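PDB 1QLW: esterase from Alcaligenes sp., which probably hydrolyses carboxylic ester bonds, as a bacterial esterase with the alpha/beta hydrolase fold. Local coordinates for residues Cys71-Pro82 / Ala164-Asp175; Cys234-Thr244 / Cys269-Ala279. One frame throughout, in Å; residues are numbered along the deposited sequence.

Contact 1 (Cys71-Pro82 / Ala164-Asp175)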
loop_
_atom_site.group_PDB
_atom_site.type_symbol
_atom_site.label_atom_id
_atom_site.label_comp_id
_atom_site.label_asym_id
_atom_site.label_seq_id
_atom_site.Cartn_x
_atom_site.Cartn_y
_atom_site.Cartn_z
ATOM N N CYS A 71 14.157 3.681 1.649
ATOM C CA CYS A 71 14.117 2.647 2.667
ATOM C C CYS A 71 13.002 2.879 3.654
ATOM O O CYS A 71 12.550 3.995 3.891
ATOM C CB CYS A 71 15.387 2.516 3.504
ATOM S SG CYS A 71 15.420 3.493 5.024
ATOM N N CYS A 72 12.543 1.785 4.284
ATOM C CA CYS A 72 11.818 1.897 5.533
ATOM C C CYS A 72 10.466 2.581 5.390
ATOM O O CYS A 72 9.865 2.969 6.397
ATOM C CB CYS A 72 12.702 2.723 6.529
ATOM S SG CYS A 72 14.455 2.440 6.488
ATOM N N LEU A 73 9.986 2.739 4.170
ATOM C CA LEU A 73 8.849 3.556 3.803
ATOM C C LEU A 73 8.145 2.893 2.627
ATOM O O LEU A 73 8.651 1.928 2.051
ATOM C CB LEU A 73 9.323 4.967 3.395
ATOM C CG LEU A 73 9.961 5.817 4.487
ATOM C CD1 LEU A 73 10.763 6.965 3.858
ATOM C CD2 LEU A 73 8.901 6.340 5.433
ATOM N N THR A 74 6.993 3.438 2.267
ATOM C CA THR A 74 6.240 2.979 1.106
ATOM C C THR A 74 5.912 4.193 0.250
ATOM O O THR A 74 6.403 5.306 0.471
ATOM C CB THR A 74 4.945 2.256 1.512
ATOM O OG1 THR A 74 4.012 3.208 2.047
ATOM C CG2 THR A 74 5.218 1.134 2.491
ATOM N N GLY A 75 5.054 4.013 -0.750
ATOM C CA GLY A 75 4.598 5.126 -1.574
ATOM C C GLY A 75 3.839 6.174 -0.794
ATOM O O GLY A 75 3.658 7.302 -1.282
ATOM N N MET A 76 3.398 5.862 0.437
ATOM C CA MET A 76 2.895 6.877 1.358
ATOM C C MET A 76 3.849 8.049 1.480
ATOM O O MET A 76 3.381 9.168 1.765
ATOM C CB MET A 76 2.683 6.223 2.728
ATOM C CG MET A 76 2.304 7.174 3.843
ATOM S SD MET A 76 0.672 7.910 3.611
ATOM C CE MET A 76 0.642 9.113 4.935
ATOM N N THR A 77 5.145 7.870 1.283
ATOM C CA THR A 77 6.135 8.938 1.324
ATOM C C THR A 77 5.604 10.198 0.637
ATOM O O THR A 77 5.855 11.301 1.140
ATOM C CB THR A 77 7.406 8.492 0.572
ATOM O OG1 THR A 77 8.079 7.460 1.294
ATOM C CG2 THR A 77 8.401 9.637 0.381
ATOM N N TRP A 78 4.990 10.026 -0.522
ATOM C CA TRP A 78 4.618 11.103 -1.413
ATOM C C TRP A 78 3.205 11.614 -1.245
ATOM O O TRP A 78 2.801 12.534 -1.961
ATOM C CB TRP A 78 4.800 10.632 -2.864
ATOM C CG TRP A 78 6.080 9.897 -3.124
ATOM C CD1 TRP A 78 6.220 8.542 -3.267
ATOM C CD2 TRP A 78 7.392 10.455 -3.245
ATOM N NE1 TRP A 78 7.533 8.221 -3.472
ATOM C CE2 TRP A 78 8.276 9.374 -3.465
ATOM C CE3 TRP A 78 7.912 11.753 -3.197
ATOM C CZ2 TRP A 78 9.645 9.569 -3.644
ATOM C CZ3 TRP A 78 9.264 11.938 -3.370
ATOM C CH2 TRP A 78 10.118 10.855 -3.604
ATOM N N GLU A 79 2.427 10.951 -0.383
ATOM C CA GLU A 79 1.009 11.255 -0.185
ATOM C C GLU A 79 0.876 12.377 0.823
ATOM O O GLU A 79 1.808 13.182 0.970
ATOM C CB GLU A 79 0.280 9.940 0.169
ATOM C CG GLU A 79 0.367 8.941 -0.990
ATOM C CD GLU A 79 -0.355 7.637 -0.783
ATOM O OE1 GLU A 79 -0.813 7.338 0.342
ATOM O OE2 GLU A 79 -0.415 6.845 -1.752
ATOM N N THR A 80 -0.227 12.517 1.544
ATOM C CA THR A 80 -0.353 13.581 2.532
ATOM C C THR A 80 0.840 13.540 3.475
ATOM O O THR A 80 1.241 12.470 3.935
ATOM C CB THR A 80 -1.621 13.341 3.349
ATOM O OG1 THR A 80 -2.712 13.092 2.447
ATOM C CG2 THR A 80 -1.923 14.462 4.315
ATOM N N THR A 81 1.371 14.719 3.807
ATOM C CA THR A 81 2.517 14.741 4.719
ATOM C C THR A 81 2.090 14.272 6.099
ATOM O O THR A 81 0.906 14.248 6.454
ATOM C CB THR A 81 3.128 16.154 4.825
ATOM O OG1 THR A 81 2.191 17.021 5.494
ATOM C CG2 THR A 81 3.457 16.724 3.440
ATOM N N PRO A 82 3.054 13.942 6.969
ATOM C CA PRO A 82 2.713 13.503 8.328
ATOM C C PRO A 82 1.864 14.487 9.099
ATOM O O PRO A 82 1.034 14.083 9.928
ATOM C CB PRO A 82 4.082 13.276 8.976
ATOM C CG PRO A 82 4.947 12.848 7.828
ATOM C CD PRO A 82 4.485 13.685 6.661
ATOM N N ALA A 164 4.936 16.433 14.237
ATOM C CA ALA A 164 4.232 15.292 13.673
ATOM C C ALA A 164 5.141 14.087 13.544
ATOM O O ALA A 164 4.907 13.198 12.722
ATOM C CB ALA A 164 3.613 15.667 12.329
ATOM N N GLN A 165 6.161 13.985 14.411
ATOM C CA GLN A 165 7.039 12.821 14.339
ATOM C C GLN A 165 6.252 11.530 14.543
ATOM O O GLN A 165 6.564 10.525 13.918
ATOM C CB GLN A 165 8.214 12.894 15.310
ATOM C CG GLN A 165 7.839 12.949 16.777
ATOM C CD GLN A 165 9.043 12.800 17.695
ATOM O OE1 GLN A 165 9.570 11.682 17.779
ATOM N NE2 GLN A 165 9.474 13.868 18.314
ATOM N N ALA A 166 5.230 11.516 15.412
ATOM C CA ALA A 166 4.467 10.280 15.614
ATOM C C ALA A 166 3.858 9.768 14.316
ATOM O O ALA A 166 3.801 8.556 14.057
ATOM C CB ALA A 166 3.353 10.469 16.633
ATOM N N GLU A 167 3.342 10.687 13.507
ATOM C CA GLU A 167 2.732 10.342 12.225
ATOM C C GLU A 167 3.805 9.853 11.270
ATOM O O GLU A 167 3.556 8.885 10.531
ATOM C CB GLU A 167 1.936 11.510 11.670
ATOM C CG GLU A 167 0.665 11.831 12.446
ATOM C CD GLU A 167 0.829 12.626 13.707
ATOM O OE1 GLU A 167 1.897 13.138 14.056
ATOM O OE2 GLU A 167 -0.216 12.748 14.404
ATOM N N LEU A 168 4.994 10.445 11.264
ATOM C CA LEU A 168 6.058 9.889 10.436
ATOM C C LEU A 168 6.350 8.449 10.855
ATOM O O LEU A 168 6.458 7.553 10.023
ATOM C CB LEU A 168 7.328 10.723 10.549
ATOM C CG LEU A 168 8.547 10.150 9.820
ATOM C CD1 LEU A 168 8.324 10.033 8.327
ATOM C CD2 LEU A 168 9.759 11.024 10.130
ATOM N N TRP A 169 6.454 8.210 12.161
ATOM C CA TRP A 169 6.752 6.845 12.613
ATOM C C TRP A 169 5.685 5.868 12.178
ATOM O O TRP A 169 5.953 4.706 11.875
ATOM C CB TRP A 169 6.947 6.783 14.122
ATOM C CG TRP A 169 7.907 7.769 14.717
ATOM C CD1 TRP A 169 7.769 8.341 15.956
ATOM C CD2 TRP A 169 9.108 8.302 14.166
ATOM N NE1 TRP A 169 8.812 9.182 16.206
ATOM C CE2 TRP A 169 9.651 9.192 15.121
ATOM C CE3 TRP A 169 9.822 8.155 12.979
ATOM C CZ2 TRP A 169 10.828 9.918 14.936
ATOM C CZ3 TRP A 169 10.999 8.864 12.772
ATOM C CH2 TRP A 169 11.489 9.730 13.761
ATOM N N GLN A 170 4.410 6.318 12.118
ATOM C CA GLN A 170 3.341 5.461 11.651
ATOM C C GLN A 170 3.557 4.974 10.221
ATOM O O GLN A 170 3.072 3.881 9.895
ATOM C CB GLN A 170 1.984 6.168 11.721
ATOM C CG GLN A 170 1.420 6.320 13.111
ATOM C CD GLN A 170 0.149 7.158 13.111
ATOM O OE1 GLN A 170 0.143 8.233 12.496
ATOM N NE2 GLN A 170 -0.912 6.699 13.746
ATOM N N GLN A 171 4.180 5.776 9.351
ATOM C CA GLN A 171 4.313 5.360 7.965
ATOM C C GLN A 171 5.568 4.544 7.694
ATOM O O GLN A 171 5.747 4.092 6.551
ATOM C CB GLN A 171 4.197 6.528 6.999
ATOM C CG GLN A 171 5.369 7.491 6.953
ATOM C CD GLN A 171 5.211 8.488 5.822
ATOM O OE1 GLN A 171 4.435 9.477 5.957
ATOM N NE2 GLN A 171 5.873 8.278 4.729
ATOM N N MET A 172 6.417 4.335 8.683
ATOM C CA MET A 172 7.643 3.563 8.508
ATOM C C MET A 172 7.361 2.082 8.719
ATOM O O MET A 172 6.545 1.695 9.567
ATOM C CB MET A 172 8.721 4.061 9.482
ATOM C CG MET A 172 9.101 5.497 9.136
ATOM S SD MET A 172 10.565 6.100 10.009
ATOM C CE MET A 172 11.833 5.110 9.205
ATOM N N VAL A 173 8.026 1.265 7.908
ATOM C CA VAL A 173 7.775 -0.172 7.819
ATOM C C VAL A 173 9.077 -0.943 7.745
ATOM O O VAL A 173 10.112 -0.404 7.325
ATOM C CB VAL A 173 6.920 -0.495 6.566
ATOM C CG1 VAL A 173 5.561 0.199 6.581
ATOM C CG2 VAL A 173 7.646 -0.153 5.271
ATOM N N PRO A 174 9.048 -2.242 8.051
ATOM C CA PRO A 174 10.217 -3.091 7.827
ATOM C C PRO A 174 10.616 -3.143 6.367
ATOM O O PRO A 174 9.793 -3.061 5.457
ATOM C CB PRO A 174 9.767 -4.464 8.324
ATOM C CG PRO A 174 8.728 -4.151 9.340
ATOM C CD PRO A 174 7.974 -2.962 8.785
ATOM N N ASP A 175 11.905 -3.357 6.177
ATOM C CA ASP A 175 12.542 -3.314 4.867
ATOM C C ASP A 175 13.189 -4.648 4.558
ATOM O O ASP A 175 13.999 -5.145 5.345
ATOM C CB ASP A 175 13.548 -2.164 4.870
ATOM C CG ASP A 175 13.959 -1.734 3.496
ATOM O OD1 ASP A 175 14.136 -2.612 2.634
ATOM O OD2 ASP A 175 14.119 -0.505 3.293
HETATM O O HOH W 1 3.629 3.075 4.821
HETATM O O HOH W 2 5.885 5.491 4.010
#
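The carboxylate of Asp175 takes the backbone N of Cys72 on the anti side of OD2, 3.0 Å away and 29° out of the carboxylate plane. Gln207 NE2 also binds OD2, while Arg107 forms a salt bridge with OD1 and reaches Leu73 O through its NH1. Trp169 stacks on the ring of His138, away from this contact. This is the loop after strand 65-68 of an alpha/beta hydrolase, where relatives usually build part of the oxyanion hole; a sulfate ion near Cys71 is consistent with a pocket here. Cys71 and Cys72, neighbours in sequence, are joined by a vicinal disulfide. Asp175 points its carboxylate at this turn because CG stands anti to its own N, chi1 -162°. Cys72 O is gripped next: Val173 N donates from 2.9 Å, 57° out of the carbonyl plane, and Met172 CA adds a CA-H...O contact at 3.1 Å. Met172 bends at its last torsion and lays CE on Cys72 CB (3.7 Å), while its CG meets Leu73 CD2. Gln171 CB packs against Met76 CG (3.7 Å), the two side chains crossing at about a right angle. Farther along, the Pro82 ring rests on the first turn of helix 165-171, CB against Ala164 CB at 4.1 Å. Between these ends, two waters take over: both donate to Gln171 O, one accepting from Thr74 N (2.9 Å) and the other from Thr74 OG1 (2.8 Å), the same hydroxyl that accepts from Met76 N in an ST turn.

Contact 2 (Cys234-Thr244 / Cys269-Ala279); sequences CPKPEDVKPLT and CHAFIDALNAA
Pro235 sits over one face of the Phe272 ring: its CD is 3.6 Å from the ring centroid and 3° off the normal, a CH-pi contact. Leu243 CD1 comes to the edge, near the ring plane, 3.9 Å from CE1, and Phe213 of helix 211-218 meets the same ring edge-to-face. The phenyl reaches the loop because CG is anti to the backbone N (chi1 164°), which swings it off helix 263-278. Next to it the Cys234-Cys269 disulfide, chi3 99°, ties loop and helix covalently, and Cys234 SG makes an oblique sulfur-aromatic contact, 5.2 Å from the centroid of the Phe272 ring. Val240 closes the tight half, with CG1 3.6 Å from Leu276 N, while Leu276 CD1 comes to 3.8 Å from Leu243 O. With an alanine in place of Phe272, Pro235 would probably lose the flat surface it rests on, and a gap would open between it, Val240 and Leu243. The solvent side is thinner and made of small groups: Pro237 CB touches Ala275 CB at 3.7 Å, and the methyl of Ala279 is met by Val240 CG2 at 3.8 Å and by Thr244 CG2. Out here the loop looks after its own polar groups, Lys236 N donating to Asp239 OD2 from above the carboxylate plane. Underneath, Phe272, Ile273 and Leu276 press on Val248 of strand 248-252. The helix is the connecting arm between the parallel strands 248-252 and 283-287, a beta-alpha-beta crossover of the alpha/beta hydrolase fold, here stapled by a disulfide to the loop that precedes its first strand.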
loop_
_atom_site.group_PDB
_atom_site.type_symbol
_atom_site.label_atom_id
_atom_site.label_comp_id
_atom_site.label_asym_id
_atom_site.label_seq_id
_atom_site.Cartn_x
_atom_site.Cartn_y
_atom_site.Cartn_z
ATOM N N CYS A 234 25.178 7.521 -5.884
ATOM C CA CYS A 234 25.047 7.997 -7.258
ATOM C C CYS A 234 25.891 7.025 -8.089
ATOM O O CYS A 234 26.743 6.306 -7.553
ATOM C CB CYS A 234 25.575 9.432 -7.391
ATOM S SG CYS A 234 24.452 10.746 -6.957
ATOM N N PRO A 235 25.697 6.983 -9.395
ATOM C CA PRO A 235 26.564 6.202 -10.266
ATOM C C PRO A 235 28.018 6.641 -10.145
ATOM O O PRO A 235 28.280 7.779 -9.720
ATOM C CB PRO A 235 26.046 6.490 -11.669
ATOM C CG PRO A 235 24.637 6.929 -11.471
ATOM C CD PRO A 235 24.660 7.701 -10.163
ATOM N N LYS A 236 28.942 5.756 -10.485
ATOM C CA LYS A 236 30.362 6.092 -10.514
ATOM C C LYS A 236 30.645 6.895 -11.767
ATOM O O LYS A 236 29.875 6.954 -12.729
ATOM C CB LYS A 236 31.198 4.822 -10.481
ATOM C CG LYS A 236 31.011 3.941 -9.269
ATOM C CD LYS A 236 31.387 4.646 -7.983
ATOM C CE LYS A 236 31.468 3.660 -6.826
ATOM N NZ LYS A 236 32.592 2.699 -6.967
ATOM N N PRO A 237 31.716 7.708 -11.746
ATOM C CA PRO A 237 32.061 8.526 -12.903
ATOM C C PRO A 237 32.181 7.655 -14.137
ATOM O O PRO A 237 31.825 8.057 -15.245
ATOM C CB PRO A 237 33.353 9.217 -12.545
ATOM C CG PRO A 237 33.726 8.804 -11.183
ATOM C CD PRO A 237 32.749 7.780 -10.697
ATOM N N GLU A 238 32.588 6.404 -13.994
ATOM C CA GLU A 238 32.752 5.443 -15.055
ATOM C C GLU A 238 31.429 4.953 -15.632
ATOM O O GLU A 238 31.417 4.281 -16.668
ATOM C CB GLU A 238 33.562 4.245 -14.537
ATOM C CG GLU A 238 34.977 4.547 -14.106
ATOM C CD GLU A 238 35.144 5.308 -12.818
ATOM O OE1 GLU A 238 34.261 5.291 -11.936
ATOM O OE2 GLU A 238 36.212 5.955 -12.675
ATOM N N ASP A 239 30.297 5.265 -15.014
ATOM C CA ASP A 239 28.986 4.849 -15.469
ATOM C C ASP A 239 28.301 5.884 -16.336
ATOM O O ASP A 239 27.153 5.652 -16.729
ATOM C CB ASP A 239 28.114 4.612 -14.226
ATOM C CG ASP A 239 28.503 3.422 -13.382
ATOM O OD1 ASP A 239 29.131 2.467 -13.880
ATOM O OD2 ASP A 239 28.101 3.411 -12.190
ATOM N N VAL A 240 28.961 6.990 -16.703
ATOM C CA VAL A 240 28.231 8.049 -17.374
ATOM C C VAL A 240 27.887 7.825 -18.820
ATOM O O VAL A 240 26.895 8.406 -19.266
ATOM C CB VAL A 240 28.890 9.437 -17.194
ATOM C CG1 VAL A 240 28.938 9.806 -15.716
ATOM C CG2 VAL A 240 30.277 9.499 -17.801
ATOM N N LYS A 241 28.698 7.088 -19.590
ATOM C CA LYS A 241 28.461 6.982 -21.032
ATOM C C LYS A 241 27.057 6.579 -21.423
ATOM O O LYS A 241 26.404 7.271 -22.218
ATOM C CB LYS A 241 29.525 6.131 -21.725
ATOM C CG LYS A 241 30.937 6.342 -21.205
ATOM C CD LYS A 241 31.268 5.332 -20.110
ATOM C CE LYS A 241 31.706 4.004 -20.709
ATOM N NZ LYS A 241 30.591 3.022 -20.801
ATOM N N PRO A 242 26.471 5.567 -20.792
ATOM C CA PRO A 242 25.112 5.150 -21.097
ATOM C C PRO A 242 24.040 6.145 -20.696
ATOM O O PRO A 242 22.872 6.016 -21.102
ATOM C CB PRO A 242 24.962 3.817 -20.359
ATOM C CG PRO A 242 26.364 3.331 -20.152
ATOM C CD PRO A 242 27.164 4.588 -19.920
ATOM N N LEU A 243 24.361 7.171 -19.922
ATOM C CA LEU A 243 23.433 8.160 -19.415
ATOM C C LEU A 243 23.477 9.523 -20.069
ATOM O O LEU A 243 22.768 10.457 -19.671
ATOM C CB LEU A 243 23.726 8.348 -17.900
ATOM C CG LEU A 243 23.682 7.058 -17.076
ATOM C CD1 LEU A 243 24.075 7.333 -15.634
ATOM C CD2 LEU A 243 22.305 6.402 -17.109
ATOM N N THR A 244 24.325 9.722 -21.087
ATOM C CA THR A 244 24.534 11.077 -21.604
ATOM C C THR A 244 23.348 11.661 -22.348
ATOM O O THR A 244 23.383 12.868 -22.639
ATOM C CB THR A 244 25.791 11.167 -22.486
ATOM O OG1 THR A 244 25.710 10.154 -23.484
ATOM C CG2 THR A 244 27.027 10.965 -21.632
ATOM N N CYS A 269 28.158 12.445 -5.339
ATOM C CA CYS A 269 27.186 12.832 -6.364
ATOM C C CYS A 269 27.737 13.958 -7.220
ATOM O O CYS A 269 27.502 13.957 -8.432
ATOM C CB CYS A 269 25.861 13.161 -5.707
ATOM S SG CYS A 269 24.990 11.671 -5.169
ATOM N N HIS A 270 28.493 14.897 -6.657
ATOM C CA HIS A 270 29.146 15.906 -7.496
ATOM C C HIS A 270 30.105 15.252 -8.486
ATOM O O HIS A 270 30.177 15.684 -9.637
ATOM C CB HIS A 270 29.952 16.896 -6.660
ATOM C CG HIS A 270 29.130 17.988 -6.068
ATOM N ND1 HIS A 270 28.483 18.944 -6.822
ATOM C CD2 HIS A 270 28.901 18.296 -4.762
ATOM C CE1 HIS A 270 27.911 19.813 -6.008
ATOM N NE2 HIS A 270 28.135 19.433 -4.754
ATOM N N ALA A 271 30.864 14.254 -8.054
ATOM C CA ALA A 271 31.830 13.624 -8.966
ATOM C C ALA A 271 31.066 13.042 -10.154
ATOM O O ALA A 271 31.525 13.123 -11.288
ATOM C CB ALA A 271 32.660 12.606 -8.246
ATOM N N PHE A 272 29.935 12.399 -9.886
ATOM C CA PHE A 272 29.085 11.855 -10.934
ATOM C C PHE A 272 28.584 12.931 -11.872
ATOM O O PHE A 272 28.723 12.798 -13.085
ATOM C CB PHE A 272 27.907 11.104 -10.278
ATOM C CG PHE A 272 26.768 10.831 -11.209
ATOM C CD1 PHE A 272 26.929 10.084 -12.354
ATOM C CD2 PHE A 272 25.538 11.393 -10.874
ATOM C CE1 PHE A 272 25.822 9.889 -13.183
ATOM C CE2 PHE A 272 24.444 11.178 -11.686
ATOM C CZ PHE A 272 24.611 10.450 -12.839
ATOM N N ILE A 273 27.964 13.963 -11.326
ATOM C CA ILE A 273 27.386 15.014 -12.162
ATOM C C ILE A 273 28.452 15.680 -13.004
ATOM O O ILE A 273 28.239 15.929 -14.197
ATOM C CB ILE A 273 26.644 16.014 -11.274
ATOM C CG1 ILE A 273 25.379 15.387 -10.653
ATOM C CG2 ILE A 273 26.294 17.283 -12.048
ATOM C CD1 ILE A 273 24.298 15.020 -11.652
ATOM N N ASP A 274 29.594 15.996 -12.412
ATOM C CA ASP A 274 30.667 16.615 -13.182
ATOM C C ASP A 274 31.145 15.711 -14.295
ATOM O O ASP A 274 31.398 16.180 -15.411
ATOM C CB ASP A 274 31.824 16.973 -12.240
ATOM C CG ASP A 274 31.467 18.082 -11.276
ATOM O OD1 ASP A 274 30.452 18.788 -11.453
ATOM O OD2 ASP A 274 32.255 18.248 -10.322
ATOM N N ALA A 275 31.312 14.420 -14.014
ATOM C CA ALA A 275 31.700 13.460 -15.042
ATOM C C ALA A 275 30.663 13.381 -16.152
ATOM O O ALA A 275 31.018 13.290 -17.330
ATOM C CB ALA A 275 31.938 12.085 -14.447
ATOM N N LEU A 276 29.389 13.417 -15.783
ATOM C CA LEU A 276 28.310 13.361 -16.755
ATOM C C LEU A 276 28.363 14.561 -17.690
ATOM O O LEU A 276 28.274 14.425 -18.918
ATOM C CB LEU A 276 26.980 13.296 -16.011
ATOM C CG LEU A 276 25.734 13.213 -16.891
ATOM C CD1 LEU A 276 25.721 11.946 -17.729
ATOM C CD2 LEU A 276 24.489 13.277 -16.005
ATOM N N ASN A 277 28.528 15.766 -17.121
ATOM C CA ASN A 277 28.631 16.955 -17.963
ATOM C C ASN A 277 29.874 16.920 -18.839
ATOM O O ASN A 277 29.812 17.289 -20.017
ATOM C CB ASN A 277 28.598 18.212 -17.104
ATOM C CG ASN A 277 27.214 18.446 -16.522
ATOM O OD1 ASN A 277 26.213 18.163 -17.182
ATOM N ND2 ASN A 277 27.175 18.954 -15.305
ATOM N N ALA A 278 30.993 16.436 -18.286
ATOM C CA ALA A 278 32.226 16.392 -19.079
ATOM C C ALA A 278 32.118 15.432 -20.249
ATOM O O ALA A 278 32.767 15.650 -21.280
ATOM C CB ALA A 278 33.397 16.023 -18.186
ATOM N N ALA A 279 31.278 14.405 -20.139
ATOM C CA ALA A 279 31.064 13.417 -21.167
ATOM C C ALA A 279 29.990 13.818 -22.178
ATOM O O ALA A 279 29.671 13.030 -23.077
ATOM C CB ALA A 279 30.648 12.073 -20.566
#

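The two contacts lie on opposite sides of the chain's centre, 31 Å apart between centres and about 14 Å between nearest atoms, and they share no helix or loop. Contact 1 is buried and mixed, two direct hydrogen bonds and bridging waters set among apolar side chains; it joins a loop after strand 65-68 to the insertion between strands 99-103 and 200-205, and the second subunit also reaches it, with its Arg53 and Arg109 pairing with Glu79. Contact 2 is partly exposed, touched by no other chain of the assembly, and held by a disulfide and apolar packing. Each holds a disulfide: Cys71 and Cys72 close a local ring, whereas Cys234 and Cys269 link two separate elements.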